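Local structure of SM80.1 Vicilin (Solanum melongena, 5VF5) at residues 364-369 against 378-384; 220-226 against 389-394; 248-253 against 329-335; 20-24 against 135-139. The protein is a 7S vicilin of the bicupin family, which probably serves as a seed storage protein and carries a bound copper ion in its second cupin domain. All blocks are in the same frame, centred on the assembly; numbering follows the deposited sequence.

Contact 1 (364-369 against 378-384); sequences IDREAK and REVEEIF
Two short successive helices, 366-373 and 377-385, pack side by side far from the centre of the chain, and a salt-bridge network of Arg366, Lys369 and Glu381 joins them. Glu381 reaches across with its chain extended beyond CG, and its two carboxylate oxygens divide the work. OE1 takes the guanidinium of Arg366: NH2 approaches on the syn side at 2.9 Å from Glu381 OE1, and NE adds a weak bond to the same oxygen. The guanidinium and carboxylate planes stand nearly at right angles (86°), and the bonds are bent because two N-H groups share one oxygen. On the anti side of the other oxygen, Lys369 NZ lies 2.8 Å from Glu381 OE2. The same ammonium also donates to Ile364 O at 2.9 Å and to Trp361 O, so a lysine whose stem is buried has partners for its charge. Lys369 CB packs 3.8 Å from Val380 CG1, while its CD runs along Glu381 CG. Arg366 starts with CG anti to the backbone N (chi1 -175°) and bends at chi3; its guanidinium lies flat against that of Arg378, centres 4.5 Å apart and planes at 22°. Since both positive side chains converge on Glu381, its carboxylate is probably held ionised, and its charge would also ease the close stacking of the two arginines.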
loop_
_atom_site.group_PDB
_atom_site.type_symbol
_atom_site.label_atom_id
_atom_site.label_comp_id
_atom_site.label_asym_id
_atom_site.label_seq_id
_atom_site.Cartn_x
_atom_site.Cartn_y
_atom_site.Cartn_z
ATOM N N ILE A 364 -1.571 29.050 -17.729
ATOM C CA ILE A 364 -2.558 30.104 -17.484
ATOM C C ILE A 364 -1.951 31.398 -18.020
ATOM O O ILE A 364 -0.803 31.698 -17.730
ATOM C CB ILE A 364 -2.935 30.184 -15.986
ATOM C CG1 ILE A 364 -3.620 28.856 -15.612
ATOM C CG2 ILE A 364 -3.830 31.387 -15.725
ATOM C CD1 ILE A 364 -4.026 28.705 -14.171
ATOM N N ASP A 365 -2.733 32.162 -18.780
ATOM C CA ASP A 365 -2.209 33.370 -19.403
ATOM C C ASP A 365 -1.987 34.506 -18.426
ATOM O O ASP A 365 -2.554 34.537 -17.319
ATOM C CB ASP A 365 -3.115 33.792 -20.552
ATOM C CG ASP A 365 -4.521 34.176 -20.083
ATOM O OD1 ASP A 365 -4.728 35.342 -19.730
ATOM O OD2 ASP A 365 -5.432 33.316 -20.053
ATOM N N ARG A 366 -1.173 35.457 -18.851
ATOM C CA ARG A 366 -0.799 36.579 -18.014
ATOM C C ARG A 366 -1.961 37.411 -17.537
ATOM O O ARG A 366 -2.045 37.766 -16.371
ATOM C CB ARG A 366 0.167 37.454 -18.777
ATOM C CG ARG A 366 0.762 38.616 -18.000
ATOM C CD ARG A 366 1.777 39.416 -18.844
ATOM N NE ARG A 366 2.867 38.531 -19.148
ATOM C CZ ARG A 366 3.197 38.070 -20.349
ATOM N NH1 ARG A 366 2.601 38.508 -21.461
ATOM N NH2 ARG A 366 4.192 37.200 -20.436
ATOM N N GLU A 367 -2.900 37.690 -18.423
ATOM C CA GLU A 367 -4.070 38.478 -18.060
ATOM C C GLU A 367 -4.971 37.769 -16.997
ATOM O O GLU A 367 -5.495 38.376 -16.052
ATOM C CB GLU A 367 -4.857 38.820 -19.325
ATOM C CG GLU A 367 -4.085 39.689 -20.322
ATOM C CD GLU A 367 -3.023 38.913 -21.171
ATOM O OE1 GLU A 367 -2.981 37.613 -21.185
ATOM O OE2 GLU A 367 -2.229 39.619 -21.856
ATOM N N ALA A 368 -5.080 36.440 -17.141
ATOM C CA ALA A 368 -5.792 35.638 -16.160
ATOM C C ALA A 368 -5.070 35.639 -14.824
ATOM O O ALA A 368 -5.726 35.657 -13.772
ATOM C CB ALA A 368 -5.987 34.229 -16.649
ATOM N N LYS A 369 -3.749 35.661 -14.817
ATOM C CA LYS A 369 -3.008 35.781 -13.545
ATOM C C LYS A 369 -3.263 37.130 -12.903
ATOM O O LYS A 369 -3.415 37.223 -11.664
ATOM C CB LYS A 369 -1.506 35.599 -13.788
ATOM C CG LYS A 369 -1.134 34.180 -14.134
ATOM C CD LYS A 369 0.312 34.083 -14.589
ATOM C CE LYS A 369 0.679 32.639 -14.838
ATOM N NZ LYS A 369 1.487 32.379 -16.028
ATOM N N ARG A 378 2.609 40.784 -14.998
ATOM C CA ARG A 378 4.044 40.554 -15.079
ATOM C C ARG A 378 4.656 40.324 -13.705
ATOM O O ARG A 378 5.641 39.574 -13.585
ATOM C CB ARG A 378 4.779 41.694 -15.822
ATOM C CG ARG A 378 4.468 41.715 -17.317
ATOM C CD ARG A 378 5.374 42.709 -18.032
ATOM N NE ARG A 378 5.031 42.880 -19.428
ATOM C CZ ARG A 378 5.308 42.010 -20.398
ATOM N NH1 ARG A 378 5.923 40.858 -20.158
ATOM N NH2 ARG A 378 4.960 42.303 -21.638
ATOM N N GLU A 379 4.073 40.934 -12.670
ATOM C CA GLU A 379 4.571 40.747 -11.325
ATOM C C GLU A 379 4.203 39.367 -10.777
ATOM O O GLU A 379 5.033 38.702 -10.155
ATOM C CB GLU A 379 4.030 41.836 -10.405
ATOM C CG GLU A 379 4.652 41.766 -9.022
ATOM C CD GLU A 379 4.311 42.920 -8.126
ATOM O OE1 GLU A 379 3.470 43.794 -8.514
ATOM O OE2 GLU A 379 4.917 42.920 -7.020
ATOM N N VAL A 380 2.986 38.914 -11.062
ATOM C CA VAL A 380 2.601 37.570 -10.701
ATOM C C VAL A 380 3.534 36.577 -11.365
ATOM O O VAL A 380 4.027 35.642 -10.725
ATOM C CB VAL A 380 1.142 37.275 -11.090
ATOM C CG1 VAL A 380 0.784 35.841 -10.704
ATOM C CG2 VAL A 380 0.196 38.177 -10.344
ATOM N N GLU A 381 3.787 36.785 -12.665
ATOM C CA GLU A 381 4.663 35.881 -13.407
ATOM C C GLU A 381 6.076 35.879 -12.861
ATOM O O GLU A 381 6.698 34.825 -12.730
ATOM C CB GLU A 381 4.606 36.154 -14.915
ATOM C CG GLU A 381 3.251 35.739 -15.466
ATOM C CD GLU A 381 3.172 35.528 -16.975
ATOM O OE1 GLU A 381 3.921 36.229 -17.698
ATOM O OE2 GLU A 381 2.303 34.676 -17.432
ATOM N N GLU A 382 6.584 37.044 -12.511
ATOM C CA GLU A 382 7.912 37.115 -11.906
ATOM C C GLU A 382 7.966 36.243 -10.640
ATOM O O GLU A 382 8.908 35.440 -10.475
ATOM C CB GLU A 382 8.299 38.563 -11.605
ATOM C CG GLU A 382 9.674 38.715 -10.958
ATOM C CD GLU A 382 10.077 40.162 -10.679
ATOM O OE1 GLU A 382 9.708 41.064 -11.456
ATOM O OE2 GLU A 382 10.795 40.394 -9.678
ATOM N N ILE A 383 6.952 36.344 -9.781
ATOM C CA ILE A 383 6.958 35.604 -8.538
ATOM C C ILE A 383 6.881 34.114 -8.809
ATOM O O ILE A 383 7.630 33.334 -8.249
ATOM C CB ILE A 383 5.826 36.078 -7.602
ATOM C CG1 ILE A 383 6.127 37.496 -7.114
ATOM C CG2 ILE A 383 5.623 35.108 -6.443
ATOM C CD1 ILE A 383 4.930 38.179 -6.497
ATOM N N PHE A 384 6.022 33.728 -9.748
ATOM C CA PHE A 384 5.848 32.313 -10.087
ATOM C C PHE A 384 7.029 31.629 -10.828
ATOM O O PHE A 384 7.165 30.397 -10.887
ATOM C CB PHE A 384 4.558 32.140 -10.886
ATOM C CG PHE A 384 3.312 32.257 -10.066
ATOM C CD1 PHE A 384 3.346 32.643 -8.732
ATOM C CD2 PHE A 384 2.082 32.015 -10.644
ATOM C CE1 PHE A 384 2.190 32.746 -7.990
ATOM C CE2 PHE A 384 0.923 32.121 -9.899
ATOM C CZ PHE A 384 0.974 32.481 -8.566
#

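Contact 2 (220-226 against 389-394); sequences FGSRFGQ and QSYFVA
The strands 220-222 and 392-394 run roughly in the same direction, 24° apart, with their axes 7.2 Å from each other at the closest, too far for a backbone ladder; side chains fill the interval. Phe392 enters beneath the type I turn Ser222-Gly225, its CG anti to the carbonyl carbon (chi1 -53°), and one ring face lies against the backbone: Gly225 CA sits 3.8 Å from the ring centroid in a CH-pi contact, with Gln226 N over the same face. Glycine suits position 225 because a beta carbon there would clash with the ring. Ser222 OG gives its proton to Phe392 O at 2.7 Å, from above the carbonyl plane, and accepts from Phe224 N at 3.1 Å, an ST turn that fixes the hydroxyl. The Phe224 ring lies over the Val393-Ala394 peptide, Phe224 CD2 being 3.5 Å from Ala394 N, while the small Ala394 puts CB 3.8 Å from Phe224 CZ. At the other end, in one of the two conformers of Phe220, its CB stands over the face of the Tyr391 ring, 3.9 Å from the centroid; the two rings then meet obliquely, with planes at 48°. Two antiparallel sheets packed face to face form the cupin (jelly-roll) barrel; here strand 392-394, paired with strand 254-261, packs against the 220-222/225-230 edge hairpin of the opposing sheet.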
loop_
_atom_site.group_PDB
_atom_site.type_symbol
_atom_site.label_atom_id
_atom_site.label_comp_id
_atom_site.label_asym_id
_atom_site.label_seq_id
_atom_site.Cartn_x
_atom_site.Cartn_y
_atom_site.Cartn_z
ATOM N N PHE A 220 8.631 11.985 -12.364
ATOM C CA PHE A 220 8.967 13.351 -11.871
ATOM C C PHE A 220 10.198 13.170 -10.991
ATOM O O PHE A 220 10.220 12.270 -10.161
ATOM C CB PHE A 220 7.829 14.004 -11.047
ATOM C CG PHE A 220 6.526 14.066 -11.786
ATOM C CD1 PHE A 220 6.389 14.894 -12.901
ATOM C CD2 PHE A 220 5.414 13.307 -11.384
ATOM C CE1 PHE A 220 5.197 14.968 -13.605
ATOM C CE2 PHE A 220 4.230 13.379 -12.110
ATOM C CZ PHE A 220 4.122 14.192 -13.236
ATOM N N GLY A 221 11.253 13.965 -11.180
ATOM C CA GLY A 221 12.328 13.884 -10.261
ATOM C C GLY A 221 13.176 15.093 -10.335
ATOM O O GLY A 221 13.099 15.871 -11.290
ATOM N N SER A 222 13.947 15.248 -9.278
ATOM C CA SER A 222 14.964 16.266 -9.200
ATOM C C SER A 222 16.026 15.817 -8.210
ATOM O O SER A 222 15.959 14.694 -7.681
ATOM C CB SER A 222 14.370 17.558 -8.705
ATOM O OG SER A 222 14.108 17.462 -7.320
ATOM N N ARG A 223 17.000 16.678 -7.926
ATOM C CA ARG A 223 17.998 16.257 -6.964
ATOM C C ARG A 223 17.445 16.082 -5.546
ATOM O O ARG A 223 18.165 15.576 -4.699
ATOM C CB ARG A 223 19.195 17.199 -6.960
ATOM C CG ARG A 223 18.956 18.586 -6.412
ATOM C CD ARG A 223 20.229 19.404 -6.706
ATOM N NE ARG A 223 20.186 20.788 -6.240
ATOM C CZ ARG A 223 20.722 21.256 -5.105
ATOM N NH1 ARG A 223 20.608 22.556 -4.820
ATOM N NH2 ARG A 223 21.361 20.459 -4.243
ATOM N N PHE A 224 16.206 16.526 -5.295
ATOM C CA PHE A 224 15.596 16.375 -3.975
ATOM C C PHE A 224 14.542 15.297 -3.856
ATOM O O PHE A 224 14.017 15.115 -2.770
ATOM C CB PHE A 224 15.046 17.707 -3.468
ATOM C CG PHE A 224 16.117 18.562 -2.867
ATOM C CD1 PHE A 224 16.577 18.271 -1.585
ATOM C CD2 PHE A 224 16.659 19.586 -3.567
ATOM C CE1 PHE A 224 17.603 19.021 -1.008
ATOM C CE2 PHE A 224 17.684 20.354 -3.007
ATOM C CZ PHE A 224 18.131 20.081 -1.727
ATOM N N GLY A 225 14.249 14.571 -4.927
ATOM C CA GLY A 225 13.292 13.477 -4.802
ATOM C C GLY A 225 12.884 12.859 -6.096
ATOM O O GLY A 225 13.290 13.315 -7.160
ATOM N N GLN A 226 12.110 11.767 -5.988
ATOM C CA GLN A 226 11.745 10.946 -7.125
ATOM C C GLN A 226 10.293 10.469 -6.972
ATOM O O GLN A 226 9.899 10.100 -5.858
ATOM C CB GLN A 226 12.677 9.725 -7.168
ATOM C CG GLN A 226 14.176 10.060 -7.254
ATOM C CD GLN A 226 14.819 10.276 -5.891
ATOM O OE1 GLN A 226 14.546 9.546 -4.957
ATOM N NE2 GLN A 226 15.672 11.292 -5.777
ATOM N N GLN A 389 13.353 25.275 -10.071
ATOM C CA GLN A 389 13.328 23.804 -9.965
ATOM C C GLN A 389 11.893 23.314 -10.004
ATOM O O GLN A 389 10.954 24.092 -9.798
ATOM C CB GLN A 389 14.033 23.307 -8.695
ATOM C CG GLN A 389 15.558 23.460 -8.733
ATOM C CD GLN A 389 16.234 22.411 -9.616
ATOM O OE1 GLN A 389 16.206 21.217 -9.308
ATOM N NE2 GLN A 389 16.818 22.850 -10.740
ATOM N N SER A 390 11.736 22.031 -10.279
ATOM C CA SER A 390 10.407 21.388 -10.318
ATOM C C SER A 390 10.349 20.197 -9.426
ATOM O O SER A 390 11.369 19.574 -9.129
ATOM C CB SER A 390 10.041 20.951 -11.746
ATOM O OG SER A 390 9.907 22.058 -12.610
ATOM N N TYR A 391 9.118 19.942 -8.947
ATOM C CA TYR A 391 8.701 18.681 -8.309
ATOM C C TYR A 391 9.174 18.495 -6.895
ATOM O O TYR A 391 8.341 18.403 -5.956
ATOM C CB TYR A 391 9.094 17.454 -9.157
ATOM C CG TYR A 391 8.732 17.600 -10.610
ATOM C CD1 TYR A 391 7.469 17.977 -10.993
ATOM C CD2 TYR A 391 9.678 17.411 -11.589
ATOM C CE1 TYR A 391 7.141 18.152 -12.333
ATOM C CE2 TYR A 391 9.361 17.561 -12.925
ATOM C CZ TYR A 391 8.108 17.927 -13.298
ATOM O OH TYR A 391 7.807 18.052 -14.630
ATOM N N PHE A 392 10.493 18.504 -6.689
ATOM C CA PHE A 392 11.066 18.409 -5.340
ATOM C C PHE A 392 12.172 19.429 -5.195
ATOM O O PHE A 392 12.972 19.619 -6.122
ATOM C CB PHE A 392 11.638 17.032 -5.060
ATOM C CG PHE A 392 10.688 15.888 -5.314
ATOM C CD1 PHE A 392 10.572 15.336 -6.586
ATOM C CD2 PHE A 392 9.971 15.325 -4.300
ATOM C CE1 PHE A 392 9.714 14.263 -6.823
ATOM C CE2 PHE A 392 9.125 14.246 -4.523
ATOM C CZ PHE A 392 9.000 13.712 -5.778
ATOM N N VAL A 393 12.185 20.096 -4.036
ATOM C CA VAL A 393 13.144 21.169 -3.776
ATOM C C VAL A 393 13.617 21.098 -2.325
ATOM O O VAL A 393 13.096 20.309 -1.537
ATOM C CB VAL A 393 12.527 22.558 -4.080
ATOM C CG1 VAL A 393 12.030 22.660 -5.494
ATOM C CG2 VAL A 393 11.406 22.920 -3.148
ATOM N N ALA A 394 14.587 21.948 -1.956
ATOM C CA ALA A 394 14.985 22.019 -0.570
ATOM C C ALA A 394 13.806 22.478 0.291
ATOM O O ALA A 394 13.098 23.414 -0.044
ATOM C CB ALA A 394 16.135 22.994 -0.405
HETATM O O HOH W 1 17.494 18.787 -9.909
#

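Contact 3 (248-253 against 329-335); sequences MNINQG and FIATGGS
Ile250 meets Phe329 and Ala331 across the interior between two strands whose directions differ by 51°. From its CB the side chain forks. The CG2 branch, anti to the backbone N, goes to the methyl of Ala331, with Ile250 CG2 3.9 Å from Ala331 CB. The other branch runs through CG1, anti to the carbonyl carbon (chi1 -55°), and continues extended to its tip, where Ile250 CD1 touches the stem of the aromatic residue 3.8 Å from Phe329 CB. A beta-branched residue suits this place because its two arms can serve two neighbours at once. Met248, two residues earlier, lies on the same face of the strand; in one of its two conformers the flexible thioether bends at chi3 and brings CE to within 3.8 Å of Phe329 CD1, obliquely to the ring. Past Ile250 the contact passes to backbone atoms. Ala331 CB rests 3.7 Å from Asn251 O, at normal packing distance. Gln252 places its CB 3.4 Å from Ser335 O, and its CA makes a CH...O contact with the same carbonyl. Gly253 and Gly333 both have positive phi, a backbone shape that glycine adopts readily. Strand 243-250 is hydrogen-bonded between strands 225-230 and 337-344, while strand 327-331 pairs with 254-261 and 275-281 in the other sheet; Val256 and Phe337 also pack against these side chains.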
loop_
_atom_site.group_PDB
_atom_site.type_symbol
_atom_site.label_atom_id
_atom_site.label_comp_id
_atom_site.label_asym_id
_atom_site.label_seq_id
_atom_site.Cartn_x
_atom_site.Cartn_y
_atom_site.Cartn_z
ATOM N N MET A 248 7.295 7.187 -3.847
ATOM C CA MET A 248 7.812 8.549 -3.727
ATOM C C MET A 248 8.913 8.534 -2.710
ATOM O O MET A 248 8.733 8.027 -1.607
ATOM C CB MET A 248 6.716 9.558 -3.364
ATOM C CG MET A 248 7.203 10.995 -3.309
ATOM S SD MET A 248 5.854 12.167 -3.395
ATOM C CE MET A 248 5.287 11.970 -1.727
ATOM N N ASN A 249 10.039 9.126 -3.095
ATOM C CA ASN A 249 11.153 9.333 -2.218
ATOM C C ASN A 249 11.491 10.814 -2.195
ATOM O O ASN A 249 11.648 11.434 -3.252
ATOM C CB ASN A 249 12.381 8.535 -2.658
ATOM C CG ASN A 249 13.491 8.583 -1.609
ATOM O OD1 ASN A 249 13.293 8.193 -0.464
ATOM N ND2 ASN A 249 14.600 9.161 -1.958
ATOM N N ILE A 250 11.569 11.361 -0.985
ATOM C CA ILE A 250 12.010 12.740 -0.772
ATOM C C ILE A 250 13.358 12.649 -0.036
ATOM O O ILE A 250 13.456 12.079 1.078
ATOM C CB ILE A 250 10.983 13.547 0.035
ATOM C CG1 ILE A 250 9.597 13.487 -0.641
ATOM C CG2 ILE A 250 11.455 14.989 0.176
ATOM C CD1 ILE A 250 8.523 14.204 0.093
ATOM N N ASN A 251 14.385 13.211 -0.650
ATOM C CA ASN A 251 15.692 13.165 -0.041
ATOM C C ASN A 251 15.740 13.979 1.251
ATOM O O ASN A 251 14.937 14.895 1.461
ATOM C CB ASN A 251 16.715 13.692 -1.016
ATOM C CG ASN A 251 16.920 12.811 -2.228
ATOM O OD1 ASN A 251 16.732 11.611 -2.190
ATOM N ND2 ASN A 251 17.407 13.402 -3.281
ATOM N N GLN A 252 16.679 13.633 2.140
ATOM C CA GLN A 252 16.760 14.368 3.410
ATOM C C GLN A 252 16.919 15.835 3.112
ATOM O O GLN A 252 17.602 16.226 2.156
ATOM C CB GLN A 252 17.873 13.863 4.309
ATOM C CG GLN A 252 19.234 13.770 3.757
ATOM C CD GLN A 252 20.158 13.035 4.784
ATOM O OE1 GLN A 252 20.417 13.545 5.899
ATOM N NE2 GLN A 252 20.586 11.816 4.434
ATOM N N GLY A 253 16.210 16.651 3.879
ATOM C CA GLY A 253 16.210 18.085 3.674
ATOM C C GLY A 253 15.376 18.546 2.488
ATOM O O GLY A 253 15.409 19.738 2.148
ATOM N N PHE A 329 4.534 17.414 1.394
ATOM C CA PHE A 329 5.300 16.660 2.397
ATOM C C PHE A 329 6.693 17.273 2.483
ATOM O O PHE A 329 7.319 17.517 1.459
ATOM C CB PHE A 329 5.464 15.197 2.034
ATOM C CG PHE A 329 4.185 14.438 1.869
ATOM C CD1 PHE A 329 3.551 14.374 0.642
ATOM C CD2 PHE A 329 3.623 13.744 2.930
ATOM C CE1 PHE A 329 2.378 13.634 0.481
ATOM C CE2 PHE A 329 2.469 13.010 2.790
ATOM C CZ PHE A 329 1.834 12.958 1.564
ATOM N N ILE A 330 7.197 17.416 3.699
ATOM C CA ILE A 330 8.487 18.000 3.980
ATOM C C ILE A 330 9.242 16.935 4.825
ATOM O O ILE A 330 8.840 16.600 5.945
ATOM C CB ILE A 330 8.375 19.299 4.817
ATOM C CG1 ILE A 330 7.619 20.379 4.033
ATOM C CG2 ILE A 330 9.761 19.791 5.168
ATOM C CD1 ILE A 330 6.123 20.356 4.290
ATOM N N ALA A 331 10.304 16.390 4.266
ATOM C CA ALA A 331 11.159 15.452 4.955
ATOM C C ALA A 331 11.804 16.107 6.144
ATOM O O ALA A 331 12.210 17.279 6.114
ATOM C CB ALA A 331 12.202 14.881 4.016
ATOM N N THR A 332 11.820 15.388 7.247
ATOM C CA THR A 332 12.362 15.985 8.436
ATOM C C THR A 332 13.646 15.231 8.743
ATOM O O THR A 332 13.603 14.081 9.173
ATOM C CB THR A 332 11.274 16.200 9.546
ATOM O OG1 THR A 332 10.561 15.015 9.907
ATOM C CG2 THR A 332 10.215 17.332 9.107
ATOM N N GLY A 333 14.713 15.878 8.197
ATOM C CA GLY A 333 16.175 15.820 8.474
ATOM C C GLY A 333 17.189 14.674 8.437
ATOM O O GLY A 333 18.194 14.733 7.705
ATOM N N GLY A 334 17.009 13.673 9.274
ATOM C CA GLY A 334 18.048 12.668 9.393
ATOM C C GLY A 334 17.938 11.485 8.460
ATOM O O GLY A 334 18.696 10.527 8.584
ATOM N N SER A 335 16.988 11.541 7.535
ATOM C CA SER A 335 16.703 10.410 6.664
ATOM C C SER A 335 15.957 10.949 5.450
ATOM O O SER A 335 15.295 12.007 5.507
ATOM C CB SER A 335 15.806 9.377 7.434
ATOM O OG SER A 335 15.445 8.239 6.675
#

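Contact 4 (20-24 against 135-139); sequences QSRFR and VQEYF
Val135 O is gripped by both terminal nitrogens of Arg22, which arrive end-on. Arg22 NH1 lies 2.9 Å from Val135 O with an N-H...O angle of 156°, and Arg22 NH2 completes the fork at 3.2 Å from Val135 O. The oxygen sits in the guanidinium plane for both bonds, so the two donors fix the rotation of the group. The bend at chi2 (-83°) of Arg22 carries the guanidinium over to this carbonyl. An arginine suits the place, since its two parallel N-H groups can share one backbone acceptor and its long stem bridges segments whose nearest CA atoms, those of Arg22 and Glu137, are 8.9 Å apart. The Gln136 amide covers one guanidinium face, Gln136 NE2 being 3.7 Å from Arg22 NH2. Glu137, in the modelled one of its two conformers, meets Phe23 at the ring edge: Glu137 OE1 lies 3.5 Å from Phe23 CE2, carboxylate and ring being nearly coplanar (6°). A negative oxygen there would be favourable to the slightly positive ring-edge hydrogens. Beyond, Phe23 CE2 and Phe139 CZ are 4.0 Å apart, an apolar pair backed by Ala180. The connection after strand 120-128, within the first cupin domain, thus packs beside the N-terminal segment 20-24 through Arg22 and Phe23, close to the turn whose Ala25 and Gly28 bind sodium.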
loop_
_atom_site.group_PDB
_atom_site.type_symbol
_atom_site.label_atom_id
_atom_site.label_comp_id
_atom_site.label_asym_id
_atom_site.label_seq_id
_atom_site.Cartn_x
_atom_site.Cartn_y
_atom_site.Cartn_z
ATOM N N GLN A 20 -4.459 -3.619 13.065
ATOM C CA GLN A 20 -4.825 -4.676 14.031
ATOM C C GLN A 20 -4.311 -6.027 13.558
ATOM O O GLN A 20 -4.640 -6.420 12.428
ATOM C CB GLN A 20 -6.345 -4.707 14.178
ATOM C CG GLN A 20 -6.899 -3.429 14.795
ATOM C CD GLN A 20 -8.393 -3.443 15.039
ATOM O OE1 GLN A 20 -9.208 -3.515 14.099
ATOM N NE2 GLN A 20 -8.770 -3.323 16.308
ATOM N N SER A 21 -3.536 -6.738 14.391
ATOM C CA SER A 21 -3.102 -8.095 14.032
ATOM C C SER A 21 -4.297 -9.017 13.908
ATOM O O SER A 21 -5.154 -9.060 14.783
ATOM C CB SER A 21 -2.151 -8.802 15.037
ATOM O OG SER A 21 -0.980 -8.132 15.175
ATOM N N ARG A 22 -4.328 -9.789 12.837
ATOM C CA ARG A 22 -5.383 -10.768 12.622
ATOM C C ARG A 22 -5.175 -12.094 13.352
ATOM O O ARG A 22 -6.102 -12.872 13.532
ATOM C CB ARG A 22 -5.605 -11.004 11.134
ATOM C CG ARG A 22 -6.411 -9.862 10.478
ATOM C CD ARG A 22 -7.921 -10.091 10.710
ATOM N NE ARG A 22 -8.845 -9.101 10.150
ATOM C CZ ARG A 22 -9.392 -9.115 8.924
ATOM N NH1 ARG A 22 -9.072 -10.028 8.021
ATOM N NH2 ARG A 22 -10.223 -8.139 8.578
ATOM N N PHE A 23 -3.953 -12.323 13.783
ATOM C CA PHE A 23 -3.601 -13.538 14.530
ATOM C C PHE A 23 -2.342 -13.280 15.325
ATOM O O PHE A 23 -1.626 -12.299 15.073
ATOM C CB PHE A 23 -3.451 -14.748 13.610
ATOM C CG PHE A 23 -2.612 -14.511 12.359
ATOM C CD1 PHE A 23 -1.244 -14.301 12.443
ATOM C CD2 PHE A 23 -3.189 -14.511 11.101
ATOM C CE1 PHE A 23 -0.471 -14.101 11.324
ATOM C CE2 PHE A 23 -2.416 -14.288 9.978
ATOM C CZ PHE A 23 -1.054 -14.123 10.092
ATOM N N ARG A 24 -2.056 -14.196 16.250
ATOM C CA ARG A 24 -0.842 -14.154 17.041
ATOM C C ARG A 24 0.119 -15.162 16.486
ATOM O O ARG A 24 -0.091 -16.362 16.643
ATOM C CB ARG A 24 -1.165 -14.531 18.488
ATOM C CG ARG A 24 -2.261 -13.741 19.132
ATOM C CD ARG A 24 -1.817 -12.308 19.352
ATOM N NE ARG A 24 -2.804 -11.593 20.159
ATOM C CZ ARG A 24 -3.451 -10.491 19.788
ATOM N NH1 ARG A 24 -3.212 -9.896 18.615
ATOM N NH2 ARG A 24 -4.332 -9.958 20.618
ATOM N N VAL A 135 -12.818 -7.953 4.262
ATOM C CA VAL A 135 -11.872 -8.890 3.649
ATOM C C VAL A 135 -11.365 -9.837 4.745
ATOM O O VAL A 135 -10.802 -9.413 5.750
ATOM C CB VAL A 135 -10.660 -8.154 3.048
ATOM C CG1 VAL A 135 -9.746 -9.127 2.276
ATOM C CG2 VAL A 135 -11.105 -6.994 2.171
ATOM N N GLN A 136 -11.602 -11.123 4.515
ATOM C CA GLN A 136 -11.329 -12.175 5.463
ATOM C C GLN A 136 -10.342 -13.173 4.910
ATOM O O GLN A 136 -10.274 -13.374 3.692
ATOM C CB GLN A 136 -12.640 -12.899 5.840
ATOM C CG GLN A 136 -13.588 -12.064 6.696
ATOM C CD GLN A 136 -13.064 -11.821 8.103
ATOM O OE1 GLN A 136 -12.658 -12.745 8.784
ATOM N NE2 GLN A 136 -13.068 -10.565 8.538
ATOM N N GLU A 137 -9.602 -13.805 5.818
ATOM C CA GLU A 137 -8.657 -14.892 5.480
ATOM C C GLU A 137 -9.294 -16.245 5.767
ATOM O O GLU A 137 -9.980 -16.434 6.784
ATOM C CB GLU A 137 -7.371 -14.820 6.308
ATOM C CG GLU A 137 -6.439 -13.661 5.995
ATOM C CD GLU A 137 -5.205 -13.689 6.895
ATOM O OE1 GLU A 137 -5.347 -13.905 8.133
ATOM O OE2 GLU A 137 -4.096 -13.493 6.366
ATOM N N TYR A 138 -9.003 -17.183 4.886
ATOM C CA TYR A 138 -9.524 -18.526 4.946
ATOM C C TYR A 138 -8.366 -19.488 4.981
ATOM O O TYR A 138 -7.723 -19.736 3.929
ATOM C CB TYR A 138 -10.414 -18.786 3.734
ATOM C CG TYR A 138 -11.634 -17.876 3.618
ATOM C CD1 TYR A 138 -11.486 -16.592 3.097
ATOM C CD2 TYR A 138 -12.914 -18.246 4.064
ATOM C CE1 TYR A 138 -12.543 -15.712 3.016
ATOM C CE2 TYR A 138 -13.981 -17.365 3.937
ATOM C CZ TYR A 138 -13.785 -16.100 3.453
ATOM O OH TYR A 138 -14.855 -15.220 3.329
ATOM N N PHE A 139 -8.033 -20.012 6.159
ATOM C CA PHE A 139 -6.926 -20.955 6.310
ATOM C C PHE A 139 -7.359 -22.379 5.975
ATOM O O PHE A 139 -8.111 -23.014 6.699
ATOM C CB PHE A 139 -6.350 -20.920 7.730
ATOM C CG PHE A 139 -5.437 -19.768 7.956
ATOM C CD1 PHE A 139 -4.138 -19.805 7.505
ATOM C CD2 PHE A 139 -5.909 -18.604 8.510
ATOM C CE1 PHE A 139 -3.276 -18.719 7.639
ATOM C CE2 PHE A 139 -5.053 -17.533 8.681
ATOM C CZ PHE A 139 -3.756 -17.583 8.232
#

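From the N terminus, contact 4 comes first: it closes a loop of about 110 residues, joining segment 20-24 to the connection beyond strand 120-128 in the first cupin domain. It is complete before the others begin. Contact 2 then opens at 220-226 and closes at 389-394, enclosing both contact 3, which spans 248-253 to 329-335, and the pair of short helices in contact 1; these two follow in series, and no loops cross. Contacts 2 and 3 touch, through backbone pairing of strands 225-230 and 243-250, and tie together the two sheets of the second cupin domain. Contact 1 projects outward, its centre about 55 Å from that of contact 4.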